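Local coordinates for protein cleavage stimulation factor 77 (Encephalitozoon cuniculi, PDB 2UY1) that probably acts in mRNA 3'-end cleavage and may bind mRNA, as an all-helical member of the Suppressor of forked family, at residues 212-217 / 437-442; 231-236 / 254-259; 386-391 / 408-413. All blocks are in the same frame, centred on the assembly; numbering follows the deposited sequence.

Contact 1 (212-217 / 437-442); sequences AEEVYF and GRYHCF
Phe217 drives its ring in between the two aromatic residues that helix 434-446 presents, Tyr439 and Phe442. With CG anti to the backbone N (chi1 167°), its ring extends across the gap, and CE1 lies 3.5 Å from CD2 of Phe442. This is an edge-to-face pair, the edge of Phe217 pointing at the face of Phe442 with the planes inclined at 64°. Tyr439 in turn directs its own edge at the face of Phe217, the two centroids 6.0 Å apart, so that the three rings form an aromatic cluster of two edge-to-face pairs. Phe217 CE2 also reaches the start of the Tyr439 backbone, 3.4 Å from Tyr439 N. A different approach is made by Glu214: its CG sits almost centrally over one face of the Tyr439 ring, 3.8 Å from the centroid, a CH-pi contact made by a chain that then bends at chi2. Phe247 and Tyr251 of helix 247-255 add rings to the same core, while Arg438 sends its guanidinium away to a salt bridge with an acidic side chain of a neighbouring chain. Ring packing and a methylene over an aromatic face thus hold together two helices that cross steeply, and the adhesion is essentially apolar.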
ATOM      1  N   ALA B 212     -29.649 -14.539  -7.199  1.00 32.00           N
ATOM      2  CA  ALA B 212     -28.609 -13.513  -7.143  1.00 30.29           C
ATOM      3  C   ALA B 212     -29.230 -12.139  -6.839  1.00 29.97           C
ATOM      4  O   ALA B 212     -30.011 -11.602  -7.616  1.00 28.87           O
ATOM      5  CB  ALA B 212     -27.873 -13.466  -8.438  1.00 30.52           C
ATOM      6  N   GLU B 213     -28.873 -11.563  -5.715  1.00 28.78           N
ATOM      7  CA  GLU B 213     -29.542 -10.338  -5.254  1.00 29.29           C
ATOM      8  C   GLU B 213     -29.370  -9.129  -6.190  1.00 28.15           C
ATOM      9  O   GLU B 213     -30.203  -8.220  -6.207  1.00 27.59           O
ATOM     10  CB  GLU B 213     -29.234 -10.069  -3.773  1.00 29.30           C
ATOM     11  CG  GLU B 213     -28.008  -9.297  -3.400  1.00 30.57           C
ATOM     12  CD  GLU B 213     -27.711  -9.479  -1.885  1.00 32.79           C
ATOM     13  OE1 GLU B 213     -28.624  -9.356  -1.002  1.00 38.51           O
ATOM     14  OE2 GLU B 213     -26.550  -9.762  -1.563  1.00 36.45           O
ATOM     15  N   GLU B 214     -28.343  -9.191  -7.033  1.00 26.40           N
ATOM     16  CA  GLU B 214     -28.033  -8.103  -7.991  1.00 26.53           C
ATOM     17  C   GLU B 214     -29.156  -7.892  -8.972  1.00 24.93           C
ATOM     18  O   GLU B 214     -29.479  -6.792  -9.298  1.00 24.36           O
ATOM     19  CB  GLU B 214     -26.778  -8.417  -8.802  1.00 26.44           C
ATOM     20  CG  GLU B 214     -25.553  -8.428  -7.989  1.00 29.95           C
ATOM     21  CD  GLU B 214     -25.019  -9.824  -7.677  1.00 35.13           C
ATOM     22  OE1 GLU B 214     -25.777 -10.701  -7.182  1.00 30.22           O
ATOM     23  OE2 GLU B 214     -23.786 -10.000  -7.885  1.00 37.63           O
ATOM     24  N   VAL B 215     -29.749  -8.985  -9.440  1.00 24.89           N
ATOM     25  CA  VAL B 215     -30.813  -8.906 -10.437  1.00 24.34           C
ATOM     26  C   VAL B 215     -31.987  -8.072  -9.931  1.00 24.51           C
ATOM     27  O   VAL B 215     -32.574  -7.288 -10.678  1.00 25.77           O
ATOM     28  CB  VAL B 215     -31.323 -10.305 -10.829  1.00 24.24           C
ATOM     29  CG1 VAL B 215     -30.262 -11.053 -11.622  1.00 21.45           C
ATOM     30  CG2 VAL B 215     -31.724 -11.090  -9.589  1.00 26.04           C
ATOM     31  N   TYR B 216     -32.321  -8.248  -8.658  1.00 23.77           N
ATOM     32  CA  TYR B 216     -33.465  -7.566  -8.044  1.00 23.59           C
ATOM     33  C   TYR B 216     -33.139  -6.099  -7.906  1.00 22.77           C
ATOM     34  O   TYR B 216     -34.008  -5.260  -8.123  1.00 24.37           O
ATOM     35  CB  TYR B 216     -33.810  -8.197  -6.679  1.00 23.19           C
ATOM     36  CG  TYR B 216     -34.174  -9.649  -6.810  1.00 24.62           C
ATOM     37  CD1 TYR B 216     -35.507 -10.044  -7.017  1.00 27.88           C
ATOM     38  CD2 TYR B 216     -33.177 -10.646  -6.814  1.00 27.50           C
ATOM     39  CE1 TYR B 216     -35.851 -11.418  -7.203  1.00 24.36           C
ATOM     40  CE2 TYR B 216     -33.509 -11.994  -6.995  1.00 24.40           C
ATOM     41  CZ  TYR B 216     -34.835 -12.360  -7.185  1.00 24.98           C
ATOM     42  OH  TYR B 216     -35.166 -13.694  -7.324  1.00 23.38           O
ATOM     43  N   PHE B 217     -31.904  -5.781  -7.531  1.00 22.34           N
ATOM     44  CA  PHE B 217     -31.471  -4.365  -7.486  1.00 22.10           C
ATOM     45  C   PHE B 217     -31.506  -3.726  -8.902  1.00 21.62           C
ATOM     46  O   PHE B 217     -31.882  -2.569  -9.021  1.00 20.12           O
ATOM     47  CB  PHE B 217     -30.080  -4.218  -6.833  1.00 23.21           C
ATOM     48  CG  PHE B 217     -29.425  -2.826  -7.039  1.00 22.50           C
ATOM     49  CD1 PHE B 217     -29.572  -1.834  -6.087  1.00 20.26           C
ATOM     50  CD2 PHE B 217     -28.684  -2.533  -8.225  1.00 24.92           C
ATOM     51  CE1 PHE B 217     -28.948  -0.559  -6.260  1.00 23.06           C
ATOM     52  CE2 PHE B 217     -28.102  -1.271  -8.454  1.00 23.26           C
ATOM     53  CZ  PHE B 217     -28.254  -0.258  -7.477  1.00 24.33           C
ATOM     54  N   GLY B 437     -22.033  -1.323 -12.109  1.00 24.83           N
ATOM     55  CA  GLY B 437     -21.434  -0.113 -11.546  1.00 24.01           C
ATOM     56  C   GLY B 437     -22.264   0.512 -10.456  1.00 24.75           C
ATOM     57  O   GLY B 437     -21.755   0.782  -9.352  1.00 25.84           O
ATOM     58  N   ARG B 438     -23.552   0.722 -10.744  1.00 23.87           N
ATOM     59  CA  ARG B 438     -24.502   1.285  -9.783  1.00 22.49           C
ATOM     60  C   ARG B 438     -24.624   0.436  -8.510  1.00 23.54           C
ATOM     61  O   ARG B 438     -24.630   0.955  -7.396  1.00 21.99           O
ATOM     62  CB  ARG B 438     -25.875   1.503 -10.448  1.00 21.73           C
ATOM     63  CG  ARG B 438     -25.878   2.725 -11.339  1.00 23.80           C
ATOM     64  CD  ARG B 438     -27.094   2.812 -12.231  1.00 26.64           C
ATOM     65  NE  ARG B 438     -26.940   3.857 -13.259  1.00 31.81           N
ATOM     66  CZ  ARG B 438     -27.310   5.144 -13.136  1.00 32.61           C
ATOM     67  NH1 ARG B 438     -27.857   5.607 -11.999  1.00 31.48           N
ATOM     68  NH2 ARG B 438     -27.154   5.977 -14.165  1.00 29.84           N
ATOM     69  N   TYR B 439     -24.757  -0.870  -8.702  1.00 22.95           N
ATOM     70  CA  TYR B 439     -24.810  -1.823  -7.622  1.00 23.36           C
ATOM     71  C   TYR B 439     -23.585  -1.695  -6.753  1.00 23.61           C
ATOM     72  O   TYR B 439     -23.736  -1.654  -5.551  1.00 23.95           O
ATOM     73  CB  TYR B 439     -24.886  -3.270  -8.182  1.00 22.94           C
ATOM     74  CG  TYR B 439     -24.620  -4.349  -7.141  1.00 22.13           C
ATOM     75  CD1 TYR B 439     -25.615  -4.737  -6.223  1.00 18.62           C
ATOM     76  CD2 TYR B 439     -23.376  -4.970  -7.069  1.00 18.31           C
ATOM     77  CE1 TYR B 439     -25.373  -5.715  -5.297  1.00 18.46           C
ATOM     78  CE2 TYR B 439     -23.125  -5.932  -6.145  1.00 20.44           C
ATOM     79  CZ  TYR B 439     -24.120  -6.293  -5.240  1.00 22.25           C
ATOM     80  OH  TYR B 439     -23.851  -7.289  -4.327  1.00 23.89           O
ATOM     81  N   HIS B 440     -22.382  -1.689  -7.359  1.00 22.98           N
ATOM     82  CA  HIS B 440     -21.158  -1.563  -6.560  1.00 23.01           C
ATOM     83  C   HIS B 440     -21.053  -0.275  -5.821  1.00 20.55           C
ATOM     84  O   HIS B 440     -20.581  -0.258  -4.710  1.00 22.46           O
ATOM     85  CB  HIS B 440     -19.873  -1.915  -7.327  1.00 21.80           C
ATOM     86  CG  HIS B 440     -19.767  -3.369  -7.625  1.00 24.63           C
ATOM     87  ND1 HIS B 440     -20.192  -4.092  -8.688  1.00 25.39           N
ATOM     88  CD2 HIS B 440     -19.281  -4.275  -6.709  1.00 25.23           C
ATOM     89  CE1 HIS B 440     -19.882  -5.402  -8.435  1.00 24.75           C
ATOM     90  NE2 HIS B 440     -19.353  -5.491  -7.222  1.00 25.74           N
ATOM     91  N   CYS B 441     -21.579   0.792  -6.395  1.00 20.67           N
ATOM     92  CA  CYS B 441     -21.756   2.059  -5.685  1.00 19.84           C
ATOM     93  C   CYS B 441     -22.558   1.924  -4.409  1.00 19.69           C
ATOM     94  O   CYS B 441     -22.185   2.478  -3.405  1.00 20.46           O
ATOM     95  CB  CYS B 441     -22.342   3.150  -6.590  1.00 20.11           C
ATOM     96  SG  CYS B 441     -21.175   3.849  -7.821  1.00 22.70           S
ATOM     97  N   PHE B 442     -23.672   1.180  -4.440  1.00 19.72           N
ATOM     98  CA  PHE B 442     -24.468   0.999  -3.260  1.00 17.82           C
ATOM     99  C   PHE B 442     -23.707   0.079  -2.325  1.00 18.44           C
ATOM    100  O   PHE B 442     -23.561   0.416  -1.162  1.00 17.74           O
ATOM    101  CB  PHE B 442     -25.857   0.424  -3.617  1.00 18.61           C
ATOM    102  CG  PHE B 442     -26.870   1.459  -3.996  1.00 19.13           C
ATOM    103  CD1 PHE B 442     -27.841   1.842  -3.109  1.00 19.80           C
ATOM    104  CD2 PHE B 442     -26.872   2.027  -5.277  1.00 21.70           C
ATOM    105  CE1 PHE B 442     -28.788   2.810  -3.437  1.00 19.84           C
ATOM    106  CE2 PHE B 442     -27.791   2.990  -5.611  1.00 21.06           C
ATOM    107  CZ  PHE B 442     -28.769   3.376  -4.672  1.00 20.41           C
TER

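Contact 2 (231-236 / 254-259); sequences KAKKVV and LVMDEE
Lys233 stretches from helix 229-242 to the C-terminal end of helix 247-255, running alongside Met256 in the opposite sense. A chi1 of -176° turns its chain away from the backbone N, and every later torsion stays extended, which carries the ammonium group to the far segment. CB lies 3.9 Å from Met256 SD. One bond further, CG comes within 4.1 Å of Met256 CB, and CD keeps to the same carbon at 4.0 Å. At CE the surroundings turn polar, with the carbonyl oxygen of Met256 and OE2 of Glu258 both near. NZ ends the run with two hydrogen bonds. The first goes to Met256 O at 2.8 Å, in the carbonyl plane, with a C=O...N angle of 159°. The second, from Lys233 NZ to Glu258 OE2 at 2.6 Å, is also a salt bridge and meets OE2 on its anti side, 17° out of the carboxylate plane; Glu258 folds at chi2 and crosses the lysine at about a right angle.

Alongside the lysine, Met256 reaches back to helix 229-242. Its CE touches Ala232 CB at 3.8 Å and meets Val236 CG2 tip to tip, and Ser220 of helix 213-225 adjoins this apolar patch.

Met256 is where the chain first leaves helical geometry, and Lys229 takes the preceding carbonyl, Val255 O. Two lysines therefore bind carbonyls at the end of helix 247-255, where their positive charge would probably suit the helix dipole, while Glu258 probably offsets the charge of Lys233.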
ATOM      1  N   LYS B 231     -43.846  -0.743  -7.627  1.00 31.58           N
ATOM      2  CA  LYS B 231     -43.482  -2.030  -8.253  1.00 32.57           C
ATOM      3  C   LYS B 231     -42.063  -2.435  -7.851  1.00 31.18           C
ATOM      4  O   LYS B 231     -41.811  -3.599  -7.582  1.00 30.98           O
ATOM      5  CB  LYS B 231     -43.671  -2.002  -9.788  1.00 32.89           C
ATOM      6  CG  LYS B 231     -43.573  -3.380 -10.485  1.00 35.39           C
ATOM      7  CD  LYS B 231     -44.070  -3.367 -11.964  1.00 35.83           C
ATOM      8  CE  LYS B 231     -43.475  -4.529 -12.798  1.00 38.10           C
ATOM      9  NZ  LYS B 231     -43.181  -5.858 -12.039  1.00 40.86           N
ATOM     10  N   ALA B 232     -41.148  -1.469  -7.752  1.00 30.82           N
ATOM     11  CA  ALA B 232     -39.767  -1.769  -7.319  1.00 30.57           C
ATOM     12  C   ALA B 232     -39.716  -2.416  -5.926  1.00 30.11           C
ATOM     13  O   ALA B 232     -38.937  -3.358  -5.701  1.00 28.47           O
ATOM     14  CB  ALA B 232     -38.904  -0.500  -7.344  1.00 29.92           C
ATOM     15  N   LYS B 233     -40.535  -1.897  -4.994  1.00 30.69           N
ATOM     16  CA  LYS B 233     -40.522  -2.350  -3.581  1.00 30.50           C
ATOM     17  C   LYS B 233     -40.950  -3.784  -3.484  1.00 31.37           C
ATOM     18  O   LYS B 233     -40.452  -4.546  -2.671  1.00 31.42           O
ATOM     19  CB  LYS B 233     -41.465  -1.492  -2.716  1.00 31.91           C
ATOM     20  CG  LYS B 233     -41.439  -1.826  -1.186  1.00 29.57           C
ATOM     21  CD  LYS B 233     -41.980  -0.644  -0.367  1.00 29.62           C
ATOM     22  CE  LYS B 233     -41.946  -0.857   1.142  1.00 28.29           C
ATOM     23  NZ  LYS B 233     -42.021   0.457   1.952  1.00 23.49           N
ATOM     24  N   LYS B 234     -41.888  -4.152  -4.343  1.00 31.69           N
ATOM     25  CA  LYS B 234     -42.385  -5.499  -4.390  1.00 31.27           C
ATOM     26  C   LYS B 234     -41.328  -6.448  -4.935  1.00 30.05           C
ATOM     27  O   LYS B 234     -41.178  -7.557  -4.410  1.00 28.75           O
ATOM     28  CB  LYS B 234     -43.720  -5.567  -5.171  1.00 32.26           C
ATOM     29  CG  LYS B 234     -44.935  -5.173  -4.297  1.00 34.87           C
ATOM     30  CD  LYS B 234     -45.614  -3.846  -4.676  1.00 37.59           C
ATOM     31  CE  LYS B 234     -47.127  -3.842  -4.295  1.00 37.52           C
ATOM     32  NZ  LYS B 234     -47.740  -2.441  -4.212  1.00 40.12           N
ATOM     33  N   VAL B 235     -40.589  -5.999  -5.964  1.00 29.12           N
ATOM     34  CA  VAL B 235     -39.450  -6.785  -6.564  1.00 28.41           C
ATOM     35  C   VAL B 235     -38.346  -7.063  -5.503  1.00 27.34           C
ATOM     36  O   VAL B 235     -37.755  -8.137  -5.492  1.00 27.60           O
ATOM     37  CB  VAL B 235     -38.805  -6.062  -7.807  1.00 28.86           C
ATOM     38  CG1 VAL B 235     -37.567  -6.814  -8.326  1.00 26.84           C
ATOM     39  CG2 VAL B 235     -39.799  -5.902  -8.947  1.00 27.55           C
ATOM     40  N   VAL B 236     -38.098  -6.087  -4.626  1.00 26.27           N
ATOM     41  CA  VAL B 236     -37.079  -6.206  -3.571  1.00 27.31           C
ATOM     42  C   VAL B 236     -37.509  -7.173  -2.486  1.00 27.52           C
ATOM     43  O   VAL B 236     -36.705  -8.023  -2.060  1.00 27.81           O
ATOM     44  CB  VAL B 236     -36.696  -4.876  -2.913  1.00 26.70           C
ATOM     45  CG1 VAL B 236     -35.651  -5.121  -1.821  1.00 27.32           C
ATOM     46  CG2 VAL B 236     -36.143  -3.899  -3.941  1.00 27.61           C
ATOM     47  N   LEU B 254     -33.224   1.347   3.489  1.00 20.27           N
ATOM     48  CA  LEU B 254     -32.917   2.721   3.162  1.00 21.41           C
ATOM     49  C   LEU B 254     -33.722   3.300   1.995  1.00 22.21           C
ATOM     50  O   LEU B 254     -34.170   4.436   2.066  1.00 23.35           O
ATOM     51  CB  LEU B 254     -31.408   2.903   2.911  1.00 22.35           C
ATOM     52  CG  LEU B 254     -30.912   4.349   2.717  1.00 21.47           C
ATOM     53  CD1 LEU B 254     -31.167   5.287   3.907  1.00 18.84           C
ATOM     54  CD2 LEU B 254     -29.396   4.284   2.319  1.00 23.27           C
ATOM     55  N   VAL B 255     -33.812   2.576   0.901  1.00 22.15           N
ATOM     56  CA  VAL B 255     -34.344   3.153  -0.351  1.00 23.45           C
ATOM     57  C   VAL B 255     -35.889   3.104  -0.332  1.00 24.51           C
ATOM     58  O   VAL B 255     -36.573   4.005  -0.847  1.00 24.05           O
ATOM     59  CB  VAL B 255     -33.789   2.373  -1.571  1.00 22.24           C
ATOM     60  CG1 VAL B 255     -34.627   2.566  -2.854  1.00 22.22           C
ATOM     61  CG2 VAL B 255     -32.306   2.731  -1.819  1.00 24.91           C
ATOM     62  N   MET B 256     -36.406   2.054   0.294  1.00 26.15           N
ATOM     63  CA  MET B 256     -37.866   1.835   0.375  1.00 27.19           C
ATOM     64  C   MET B 256     -38.476   2.225   1.721  1.00 28.21           C
ATOM     65  O   MET B 256     -39.665   1.947   1.936  1.00 29.46           O
ATOM     66  CB  MET B 256     -38.171   0.374   0.101  1.00 26.23           C
ATOM     67  CG  MET B 256     -37.477  -0.143  -1.101  1.00 26.56           C
ATOM     68  SD  MET B 256     -38.166   0.626  -2.530  1.00 25.74           S
ATOM     69  CE  MET B 256     -37.296  -0.220  -3.858  1.00 27.25           C
ATOM     70  N   ASP B 257     -37.687   2.853   2.598  1.00 27.71           N
ATOM     71  CA  ASP B 257     -38.143   3.489   3.832  1.00 27.18           C
ATOM     72  C   ASP B 257     -38.796   2.504   4.822  1.00 27.02           C
ATOM     73  O   ASP B 257     -39.918   2.726   5.303  1.00 25.78           O
ATOM     74  CB  ASP B 257     -39.098   4.643   3.498  1.00 29.34           C
ATOM     75  CG  ASP B 257     -39.341   5.586   4.672  1.00 32.37           C
ATOM     76  OD1 ASP B 257     -38.635   5.458   5.688  1.00 33.33           O
ATOM     77  OD2 ASP B 257     -40.263   6.449   4.583  1.00 34.43           O
ATOM     78  N   GLU B 258     -38.047   1.462   5.179  1.00 25.98           N
ATOM     79  CA  GLU B 258     -38.551   0.413   6.095  1.00 25.32           C
ATOM     80  C   GLU B 258     -37.605   0.143   7.289  1.00 26.08           C
ATOM     81  O   GLU B 258     -36.814  -0.833   7.241  1.00 26.09           O
ATOM     82  CB  GLU B 258     -38.787  -0.866   5.318  1.00 25.73           C
ATOM     83  CG  GLU B 258     -39.936  -0.824   4.344  1.00 23.86           C
ATOM     84  CD  GLU B 258     -41.327  -0.787   5.030  1.00 26.71           C
ATOM     85  OE1 GLU B 258     -41.494  -1.419   6.126  1.00 24.12           O
ATOM     86  OE2 GLU B 258     -42.223  -0.125   4.458  1.00 23.95           O
ATOM     87  N   GLU B 259     -37.717   0.961   8.358  1.00 25.51           N
ATOM     88  CA  GLU B 259     -36.802   0.925   9.533  1.00 26.57           C
ATOM     89  C   GLU B 259     -36.809  -0.419  10.242  1.00 26.98           C
ATOM     90  O   GLU B 259     -35.864  -0.762  10.972  1.00 27.91           O
ATOM     91  CB  GLU B 259     -37.138   2.051  10.539  1.00 28.01           C
ATOM     92  CG  GLU B 259     -35.986   2.412  11.463  1.00 24.32           C
ATOM     93  CD  GLU B 259     -36.207   3.583  12.407  1.00 26.93           C
ATOM     94  OE1 GLU B 259     -37.131   4.411  12.221  1.00 30.29           O
ATOM     95  OE2 GLU B 259     -35.392   3.708  13.355  1.00 26.99           O
TER

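Contact 3 (386-391 / 408-413); sequences MWDSMI and DQKMDA
One face of the Trp387 indole packs against the aliphatic chain of Lys410. Lys410 CG stands 4.0 Å from the centroid of the five-membered ring, 27° off the normal, a CH-pi contact, while its CB rests near CE3 of the six-membered ring. From there the lysine runs on, fully extended, past the tryptophan to end at Asp388. There NZ gives OD1 a 2.8 Å hydrogen bond on the syn side of the carboxylate, somewhat out of its plane, which forms a salt bridge. NZ is also bonded to a polar side chain of a neighbouring chain. Ile391 CD1 packs across the same methylene chain, 3.8 Å from Lys410 CD. At the far end of the indole, Gln409 CB is 3.4 Å from Trp387 CH2 and OE1 lies at the ring edge, in its plane, with the amide turned steeply against the indole. Ala413 CB approaches NE1 obliquely. Helices 384-397 and 400-415 run nearly antiparallel here (168°), as consecutive helices of a helical hairpin. Phe377 of helix 370-379 meets Trp387 edge-to-face, Met386 and Met390 pack on Phe361 of helix 354-367, and Ile419, in the loop after helix 400-415, touches both Trp387 and Ala413.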
ATOM      1  N   MET B 386       1.325   3.872  12.125  1.00 16.06           N
ATOM      2  CA  MET B 386       1.168   4.943  13.113  1.00 16.64           C
ATOM      3  C   MET B 386       2.551   5.551  13.348  1.00 15.22           C
ATOM      4  O   MET B 386       2.710   6.731  13.198  1.00 14.39           O
ATOM      5  CB  MET B 386       0.600   4.395  14.445  1.00 15.48           C
ATOM      6  CG  MET B 386      -0.917   4.116  14.418  1.00 17.20           C
ATOM      7  SD  MET B 386      -1.398   3.086  15.864  1.00 19.91           S
ATOM      8  CE  MET B 386      -1.383   4.429  17.112  1.00 15.61           C
ATOM      9  N   TRP B 387       3.547   4.725  13.674  1.00 15.38           N
ATOM     10  CA  TRP B 387       4.972   5.181  13.699  1.00 16.40           C
ATOM     11  C   TRP B 387       5.404   5.997  12.470  1.00 15.09           C
ATOM     12  O   TRP B 387       5.883   7.147  12.599  1.00 16.59           O
ATOM     13  CB  TRP B 387       5.922   3.982  13.905  1.00 16.56           C
ATOM     14  CG  TRP B 387       6.132   3.540  15.358  1.00 16.36           C
ATOM     15  CD1 TRP B 387       5.792   2.326  15.910  1.00 15.29           C
ATOM     16  CD2 TRP B 387       6.720   4.308  16.400  1.00 16.96           C
ATOM     17  NE1 TRP B 387       6.158   2.297  17.237  1.00 18.61           N
ATOM     18  CE2 TRP B 387       6.726   3.510  17.558  1.00 19.06           C
ATOM     19  CE3 TRP B 387       7.298   5.600  16.458  1.00 17.85           C
ATOM     20  CZ2 TRP B 387       7.263   3.962  18.755  1.00 18.13           C
ATOM     21  CZ3 TRP B 387       7.786   6.037  17.650  1.00 17.59           C
ATOM     22  CH2 TRP B 387       7.735   5.238  18.791  1.00 16.90           C
ATOM     23  N   ASP B 388       5.259   5.442  11.286  1.00 14.46           N
ATOM     24  CA  ASP B 388       5.623   6.160  10.061  1.00 14.80           C
ATOM     25  C   ASP B 388       4.848   7.463   9.775  1.00 14.67           C
ATOM     26  O   ASP B 388       5.450   8.440   9.252  1.00 16.27           O
ATOM     27  CB  ASP B 388       5.500   5.295   8.852  1.00 13.35           C
ATOM     28  CG  ASP B 388       6.389   4.080   8.920  1.00 16.46           C
ATOM     29  OD1 ASP B 388       7.309   4.058   9.748  1.00 22.87           O
ATOM     30  OD2 ASP B 388       6.189   3.177   8.102  1.00 14.72           O
ATOM     31  N   SER B 389       3.562   7.519  10.105  1.00 15.19           N
ATOM     32  CA  SER B 389       2.794   8.807   9.981  1.00 14.65           C
ATOM     33  C   SER B 389       3.282   9.858  10.931  1.00 14.63           C
ATOM     34  O   SER B 389       3.467  11.035  10.532  1.00 14.93           O
ATOM     35  CB  SER B 389       1.284   8.563  10.172  1.00 16.23           C
ATOM     36  OG  SER B 389       0.894   7.501   9.302  1.00 14.44           O
ATOM     37  N   MET B 390       3.552   9.467  12.173  1.00 13.43           N
ATOM     38  CA  MET B 390       4.074  10.408  13.168  1.00 13.20           C
ATOM     39  C   MET B 390       5.498  10.877  12.825  1.00 13.40           C
ATOM     40  O   MET B 390       5.832  12.031  12.986  1.00 11.00           O
ATOM     41  CB  MET B 390       3.982   9.782  14.594  1.00 13.98           C
ATOM     42  CG  MET B 390       4.363  10.672  15.761  1.00 16.45           C
ATOM     43  SD  MET B 390       3.113  11.998  16.009  1.00 21.07           S
ATOM     44  CE  MET B 390       3.763  13.238  14.994  1.00 14.74           C
ATOM     45  N   ILE B 391       6.361   9.975  12.375  1.00 12.79           N
ATOM     46  CA  ILE B 391       7.733  10.346  11.936  1.00 12.10           C
ATOM     47  C   ILE B 391       7.670  11.308  10.743  1.00 10.93           C
ATOM     48  O   ILE B 391       8.456  12.269  10.663  1.00 10.49           O
ATOM     49  CB  ILE B 391       8.598   9.028  11.578  1.00 12.11           C
ATOM     50  CG1 ILE B 391       9.009   8.291  12.884  1.00 12.08           C
ATOM     51  CG2 ILE B 391       9.867   9.398  10.664  1.00 13.84           C
ATOM     52  CD1 ILE B 391       9.368   6.745  12.734  1.00 13.49           C
ATOM     53  N   ASP B 408      14.653   6.784  16.670  1.00 16.52           N
ATOM     54  CA  ASP B 408      15.319   5.897  17.665  1.00 18.73           C
ATOM     55  C   ASP B 408      14.265   4.995  18.256  1.00 18.83           C
ATOM     56  O   ASP B 408      14.452   3.755  18.372  1.00 20.87           O
ATOM     57  CB  ASP B 408      15.906   6.637  18.870  1.00 18.35           C
ATOM     58  CG  ASP B 408      17.174   7.385  18.578  1.00 24.00           C
ATOM     59  OD1 ASP B 408      17.860   7.018  17.611  1.00 26.42           O
ATOM     60  OD2 ASP B 408      17.465   8.365  19.336  1.00 27.76           O
ATOM     61  N   GLN B 409      13.187   5.615  18.719  1.00 16.72           N
ATOM     62  CA  GLN B 409      12.032   4.875  19.306  1.00 16.16           C
ATOM     63  C   GLN B 409      11.372   3.799  18.430  1.00 15.56           C
ATOM     64  O   GLN B 409      11.072   2.736  18.914  1.00 14.72           O
ATOM     65  CB  GLN B 409      10.955   5.840  19.835  1.00 16.77           C
ATOM     66  CG  GLN B 409      11.243   6.520  21.208  1.00 18.24           C
ATOM     67  CD  GLN B 409      10.382   7.809  21.378  1.00 20.40           C
ATOM     68  OE1 GLN B 409       9.214   7.788  21.082  1.00 27.99           O
ATOM     69  NE2 GLN B 409      10.984   8.917  21.832  1.00 28.57           N
ATOM     70  N   LYS B 410      11.108   4.091  17.154  1.00 13.87           N
ATOM     71  CA  LYS B 410      10.659   3.065  16.237  1.00 14.30           C
ATOM     72  C   LYS B 410      11.687   1.894  16.120  1.00 13.27           C
ATOM     73  O   LYS B 410      11.282   0.752  16.111  1.00 11.22           O
ATOM     74  CB  LYS B 410      10.309   3.665  14.824  1.00 12.34           C
ATOM     75  CG  LYS B 410       9.390   2.790  14.058  1.00 15.04           C
ATOM     76  CD  LYS B 410       9.420   2.942  12.549  1.00 18.81           C
ATOM     77  CE  LYS B 410       8.539   1.772  12.008  1.00 15.14           C
ATOM     78  NZ  LYS B 410       8.592   1.674  10.545  1.00 16.96           N
ATOM     79  N   MET B 411      12.992   2.177  15.958  1.00 15.42           N
ATOM     80  CA  MET B 411      14.011   1.079  15.841  1.00 16.48           C
ATOM     81  C   MET B 411      14.100   0.219  17.087  1.00 18.36           C
ATOM     82  O   MET B 411      14.279  -1.026  16.962  1.00 19.07           O
ATOM     83  CB  MET B 411      15.410   1.596  15.462  1.00 17.16           C
ATOM     84  CG  MET B 411      15.455   2.455  14.195  1.00 17.38           C
ATOM     85  SD  MET B 411      14.876   1.543  12.743  1.00 18.62           S
ATOM     86  CE  MET B 411      13.175   2.091  12.613  1.00 13.55           C
ATOM     87  N   ASP B 412      13.980   0.859  18.262  1.00 18.29           N
ATOM     88  CA  ASP B 412      13.839   0.184  19.555  1.00 19.50           C
ATOM     89  C   ASP B 412      12.632  -0.756  19.629  1.00 20.09           C
ATOM     90  O   ASP B 412      12.747  -1.868  20.160  1.00 20.05           O
ATOM     91  CB  ASP B 412      13.755   1.181  20.717  1.00 20.20           C
ATOM     92  CG  ASP B 412      15.072   1.941  20.918  1.00 24.27           C
ATOM     93  OD1 ASP B 412      16.101   1.440  20.409  1.00 21.83           O
ATOM     94  OD2 ASP B 412      15.057   3.058  21.512  1.00 25.61           O
ATOM     95  N   ALA B 413      11.496  -0.296  19.135  1.00 18.95           N
ATOM     96  CA  ALA B 413      10.259  -1.051  19.146  1.00 19.86           C
ATOM     97  C   ALA B 413      10.304  -2.274  18.227  1.00 20.47           C
ATOM     98  O   ALA B 413       9.748  -3.301  18.587  1.00 21.45           O
ATOM     99  CB  ALA B 413       9.064  -0.123  18.778  1.00 20.84           C
TER

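From the N terminus, the chain enters contact 1 at helix 213-225 and contact 2 at the next helix, 229-242. Contact 2 closes first, after a short excursion through helix 247-255. The chain then continues through further helices to contact 3, which joins the successive helices 384-397 and 400-415 some 50 Å from contact 2, centre to centre. Helix 434-446 follows and comes back to close contact 1, so contacts 2 and 3 lie in series within its long loop. Contacts 1 and 2 also touch: Tyr216 packs on the Val235 backbone and Phe442 on Val255. Contacts 2 and 3 join local helix neighbours, whereas contact 1 returns the last modelled helix to the middle of the chain.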